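Local atomic coordinates of beta-microseminoprotein (Homo sapiens, PDB entry 3IX0), a protein that is secreted into seminal plasma as a disulfide-rich homodimer, interacts with PI16 and probably binds immunoglobulin. Residues Thr51-Gln65 and Lys80-Ile94. Sequence-based numbering, arbitrary orientation.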
# COMPACT_ATOMS: atom_id res chain seq x y z
N THR B 51 0.35 -0.02 -6.20
CA THR B 51 1.42 0.54 -6.99
C THR B 51 2.67 -0.34 -6.91
O THR B 51 2.99 -0.93 -5.87
CB THR B 51 1.77 1.96 -6.53
OG1 THR B 51 2.76 2.50 -7.41
CG2 THR B 51 2.34 1.94 -5.11
N LEU B 52 3.40 -0.43 -8.01
CA LEU B 52 4.71 -1.06 -7.93
C LEU B 52 5.82 -0.06 -7.62
O LEU B 52 6.97 -0.45 -7.42
CB LEU B 52 5.01 -1.83 -9.21
CG LEU B 52 4.03 -3.00 -9.38
CD1 LEU B 52 3.92 -3.41 -10.85
CD2 LEU B 52 4.44 -4.17 -8.49
N VAL B 53 5.49 1.22 -7.56
CA VAL B 53 6.54 2.24 -7.47
C VAL B 53 6.92 2.59 -6.04
O VAL B 53 6.09 3.04 -5.27
CB VAL B 53 6.15 3.55 -8.20
CG1 VAL B 53 7.31 4.55 -8.13
CG2 VAL B 53 5.76 3.26 -9.65
N SER B 54 8.19 2.39 -5.71
CA SER B 54 8.73 2.88 -4.45
C SER B 54 9.25 4.32 -4.58
O SER B 54 10.16 4.61 -5.36
CB SER B 54 9.84 1.95 -3.97
OG SER B 54 9.99 2.07 -2.58
N THR B 55 8.66 5.23 -3.81
CA THR B 55 9.02 6.65 -3.85
C THR B 55 10.06 6.99 -2.79
O THR B 55 9.81 6.85 -1.60
CB THR B 55 7.77 7.52 -3.59
OG1 THR B 55 6.73 7.12 -4.47
CG2 THR B 55 8.06 9.01 -3.80
N PRO B 56 11.24 7.45 -3.22
CA PRO B 56 12.26 7.89 -2.25
C PRO B 56 11.82 9.19 -1.61
O PRO B 56 11.45 10.11 -2.32
CB PRO B 56 13.48 8.15 -3.12
CG PRO B 56 12.85 8.51 -4.50
CD PRO B 56 11.72 7.54 -4.61
N VAL B 57 11.89 9.27 -0.28
CA VAL B 57 11.42 10.44 0.44
C VAL B 57 12.49 10.99 1.38
O VAL B 57 12.39 12.13 1.85
CB VAL B 57 10.10 10.15 1.21
CG1 VAL B 57 8.95 9.94 0.24
CG2 VAL B 57 10.26 8.92 2.12
N GLY B 58 13.51 10.20 1.64
CA GLY B 58 14.59 10.64 2.50
C GLY B 58 15.92 10.70 1.78
O GLY B 58 16.55 9.67 1.50
N TYR B 59 16.35 11.91 1.47
CA TYR B 59 17.64 12.15 0.85
C TYR B 59 17.90 13.65 0.88
O TYR B 59 17.03 14.43 1.26
CB TYR B 59 17.64 11.65 -0.60
CG TYR B 59 16.53 12.24 -1.45
CD1 TYR B 59 16.72 13.43 -2.14
CD2 TYR B 59 15.29 11.61 -1.55
CE1 TYR B 59 15.72 13.96 -2.91
CE2 TYR B 59 14.27 12.14 -2.33
CZ TYR B 59 14.49 13.32 -3.01
OH TYR B 59 13.50 13.87 -3.77
N ASP B 60 19.10 14.04 0.46
CA ASP B 60 19.53 15.43 0.42
C ASP B 60 18.84 16.20 -0.70
O ASP B 60 19.29 16.17 -1.85
CB ASP B 60 21.04 15.45 0.19
CG ASP B 60 21.62 16.85 0.21
OD1 ASP B 60 20.89 17.86 0.06
OD2 ASP B 60 22.84 16.93 0.35
N LYS B 61 17.77 16.92 -0.36
CA LYS B 61 16.97 17.59 -1.36
C LYS B 61 17.66 18.82 -1.93
O LYS B 61 17.29 19.30 -3.00
CB LYS B 61 15.59 17.96 -0.80
CG LYS B 61 14.68 16.75 -0.61
CD LYS B 61 13.21 17.14 -0.62
CE LYS B 61 12.33 15.93 -0.38
NZ LYS B 61 12.87 15.09 0.72
N ASP B 62 18.67 19.32 -1.22
CA ASP B 62 19.45 20.45 -1.72
C ASP B 62 20.29 20.05 -2.91
O ASP B 62 20.24 20.70 -3.95
CB ASP B 62 20.36 20.99 -0.63
CG ASP B 62 19.59 21.48 0.56
OD1 ASP B 62 18.62 22.24 0.36
OD2 ASP B 62 19.96 21.08 1.69
N ASN B 63 21.05 18.98 -2.77
CA ASN B 63 22.01 18.61 -3.79
C ASN B 63 21.56 17.49 -4.74
O ASN B 63 22.20 17.25 -5.76
CB ASN B 63 23.33 18.25 -3.12
CG ASN B 63 23.89 19.40 -2.31
OD1 ASN B 63 24.16 20.47 -2.86
ND2 ASN B 63 24.06 19.19 -1.00
N CYS B 64 20.44 16.84 -4.42
CA CYS B 64 19.98 15.67 -5.15
C CYS B 64 18.52 15.81 -5.56
O CYS B 64 17.75 16.50 -4.92
CB CYS B 64 20.12 14.40 -4.30
SG CYS B 64 21.77 14.06 -3.68
N GLN B 65 18.14 15.12 -6.62
CA GLN B 65 16.77 15.14 -7.07
C GLN B 65 16.35 13.71 -7.40
O GLN B 65 17.19 12.86 -7.71
CB GLN B 65 16.62 16.04 -8.31
CG GLN B 65 17.29 15.49 -9.55
CD GLN B 65 17.26 16.46 -10.74
OE1 GLN B 65 16.32 17.23 -10.91
NE2 GLN B 65 18.29 16.39 -11.58
N LYS B 80 22.01 16.90 -8.57
CA LYS B 80 21.56 17.99 -9.43
C LYS B 80 22.64 18.47 -10.40
O LYS B 80 22.38 18.64 -11.60
CB LYS B 80 21.02 19.15 -8.59
CG LYS B 80 19.72 18.82 -7.84
CD LYS B 80 19.26 20.02 -7.03
CE LYS B 80 17.96 19.75 -6.29
NZ LYS B 80 17.69 20.82 -5.28
N LYS B 81 23.86 18.63 -9.89
CA LYS B 81 24.96 19.14 -10.72
C LYS B 81 25.46 18.11 -11.72
O LYS B 81 26.21 18.44 -12.62
CB LYS B 81 26.11 19.64 -9.85
CG LYS B 81 26.90 18.52 -9.23
CD LYS B 81 27.78 19.04 -8.11
CE LYS B 81 28.79 17.98 -7.68
NZ LYS B 81 30.04 18.63 -7.23
N ASP B 82 25.01 16.86 -11.58
CA ASP B 82 25.41 15.79 -12.50
C ASP B 82 24.61 14.51 -12.27
O ASP B 82 24.99 13.66 -11.46
CB ASP B 82 26.91 15.48 -12.37
CG ASP B 82 27.38 14.43 -13.36
OD1 ASP B 82 26.58 13.99 -14.21
OD2 ASP B 82 28.57 14.05 -13.29
N PRO B 83 23.49 14.39 -12.97
CA PRO B 83 22.55 13.28 -12.79
C PRO B 83 23.15 11.90 -13.09
O PRO B 83 22.45 10.90 -12.94
CB PRO B 83 21.40 13.62 -13.76
CG PRO B 83 21.41 15.14 -13.81
CD PRO B 83 22.91 15.47 -13.80
N LYS B 84 24.41 11.87 -13.52
CA LYS B 84 25.10 10.59 -13.68
C LYS B 84 25.68 10.13 -12.34
O LYS B 84 26.17 9.02 -12.21
CB LYS B 84 26.20 10.68 -14.75
CG LYS B 84 25.65 10.84 -16.16
CD LYS B 84 26.75 11.16 -17.16
CE LYS B 84 27.40 9.91 -17.73
NZ LYS B 84 28.48 10.22 -18.73
N LYS B 85 25.61 11.00 -11.33
CA LYS B 85 26.08 10.66 -10.00
C LYS B 85 24.89 10.34 -9.12
O LYS B 85 23.93 11.10 -9.10
CB LYS B 85 26.88 11.80 -9.37
CG LYS B 85 28.02 12.35 -10.24
CD LYS B 85 28.93 11.25 -10.76
CE LYS B 85 30.22 11.87 -11.34
NZ LYS B 85 30.88 11.01 -12.35
N THR B 86 24.98 9.22 -8.41
CA THR B 86 23.88 8.74 -7.55
C THR B 86 24.03 9.23 -6.12
O THR B 86 25.13 9.34 -5.62
CB THR B 86 23.83 7.21 -7.53
OG1 THR B 86 23.76 6.72 -8.87
CG2 THR B 86 22.60 6.73 -6.77
N CYS B 87 22.91 9.53 -5.48
CA CYS B 87 22.92 9.92 -4.08
C CYS B 87 22.44 8.76 -3.22
O CYS B 87 21.89 7.79 -3.75
CB CYS B 87 22.02 11.14 -3.86
SG CYS B 87 22.52 12.58 -4.87
N SER B 88 22.65 8.84 -1.91
CA SER B 88 22.14 7.81 -1.03
C SER B 88 20.75 8.20 -0.51
O SER B 88 20.47 9.37 -0.25
CB SER B 88 23.11 7.53 0.13
OG SER B 88 23.02 8.52 1.13
N VAL B 89 19.89 7.19 -0.40
CA VAL B 89 18.51 7.38 0.05
C VAL B 89 18.32 6.68 1.39
O VAL B 89 18.46 5.47 1.49
CB VAL B 89 17.48 6.76 -0.92
CG1 VAL B 89 16.02 6.83 -0.30
CG2 VAL B 89 17.55 7.41 -2.28
N SER B 90 17.95 7.45 2.39
CA SER B 90 17.75 6.89 3.71
C SER B 90 16.32 6.37 3.95
O SER B 90 16.10 5.58 4.87
CB SER B 90 18.12 7.93 4.76
OG SER B 90 17.41 9.12 4.54
N GLU B 91 15.36 6.80 3.13
CA GLU B 91 13.98 6.33 3.29
C GLU B 91 13.17 6.27 2.01
O GLU B 91 13.04 7.26 1.28
CB GLU B 91 13.22 7.16 4.34
CG GLU B 91 11.76 6.70 4.49
CD GLU B 91 10.95 7.44 5.56
OE1 GLU B 91 11.47 8.40 6.17
OE2 GLU B 91 9.79 7.06 5.79
N TRP B 92 12.62 5.08 1.74
CA TRP B 92 11.70 4.88 0.62
C TRP B 92 10.31 4.60 1.16
O TRP B 92 10.14 4.05 2.25
CB TRP B 92 12.11 3.69 -0.24
CG TRP B 92 13.44 3.80 -0.89
CD1 TRP B 92 14.66 3.56 -0.33
CD2 TRP B 92 13.69 4.14 -2.26
NE1 TRP B 92 15.65 3.74 -1.26
CE2 TRP B 92 15.08 4.10 -2.45
CE3 TRP B 92 12.87 4.49 -3.34
CZ2 TRP B 92 15.68 4.38 -3.67
CZ3 TRP B 92 13.45 4.77 -4.55
CH2 TRP B 92 14.85 4.71 -4.71
N ILE B 93 9.30 4.92 0.36
CA ILE B 93 7.94 4.62 0.74
C ILE B 93 7.21 4.00 -0.44
O ILE B 93 7.43 4.40 -1.58
CB ILE B 93 7.22 5.87 1.22
CG1 ILE B 93 7.51 6.07 2.71
CG2 ILE B 93 5.73 5.76 0.94
CD1 ILE B 93 6.84 7.25 3.33
N ILE B 94 6.36 3.02 -0.17
CA ILE B 94 5.56 2.39 -1.21
C ILE B 94 4.20 1.93 -0.72
O ILE B 94 4.12 1.12 0.21
CB ILE B 94 6.25 1.19 -1.84
CG1 ILE B 94 5.46 0.74 -3.07
CG2 ILE B 94 6.34 0.03 -0.84
CD1 ILE B 94 6.07 -0.46 -3.76
OXT ILE B 94 3.18 2.35 -1.27
O HOH W 1 5.17 5.12 -4.09
O HOH W 2 20.91 12.18 -0.18
O HOH W 3 24.23 18.41 -6.99
O HOH W 4 19.69 18.37 -12.66
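Within the chain, a two-stranded antiparallel ribbon with a classic beta bulge joins 55-58 to the C-terminal strand 91-93. Thr55 and Ile93 form a hydrogen-bonded pair, Thr55 N reaching Ile93 O at 2.7 Å and Ile93 N returning to Thr55 O. The bulge is evident at Glu91 O, which accepts from both Val57 N and Gly58 N, the first bond nearly straight at 174°. Two consecutive residues, Ser90 and Glu91, lie opposite the single Gly58, shifting the register by one after Pro56; the Gly58 carbonyl takes Ser90 N and, weakly, Ser90 OG, which sits close against the glycine backbone.

On one face, Pro56 lies over the six-membered ring of Trp92 in a CH-pi contact, CB being 3.8 Å from the centroid and 18° off the normal. Val89 CG1 joins it on this ring face near the rim, while Ser54 O meets the indole edge in plane, 3.4 Å from Trp92 CE3. With chi1 of -62°, Trp92 CG sits anti to its own carbonyl carbon, and the indole swings beneath the proline. Replacing this indole with an alanine is likely to take the aromatic platform from under Pro56 and open a gap beside Val89. On the other face, Val57 CG2 packs on Glu91 CG and Ile93 CD1.

Farther along, the Cys64-Cys87 disulfide ties the segments covalently. Lys80, its chain extended, places NZ 2.8 Å from Lys61 O, in the carbonyl plane, and 2.9 Å from Asp62 O, approached from above its plane; Lys80 N binds Asn63 O.

Trp92 and Ile93 also pair with an antiparallel strand of the second subunit, so strand 91-93 takes part in the edge-to-edge sheet association characteristic of the PSP94 homodimer.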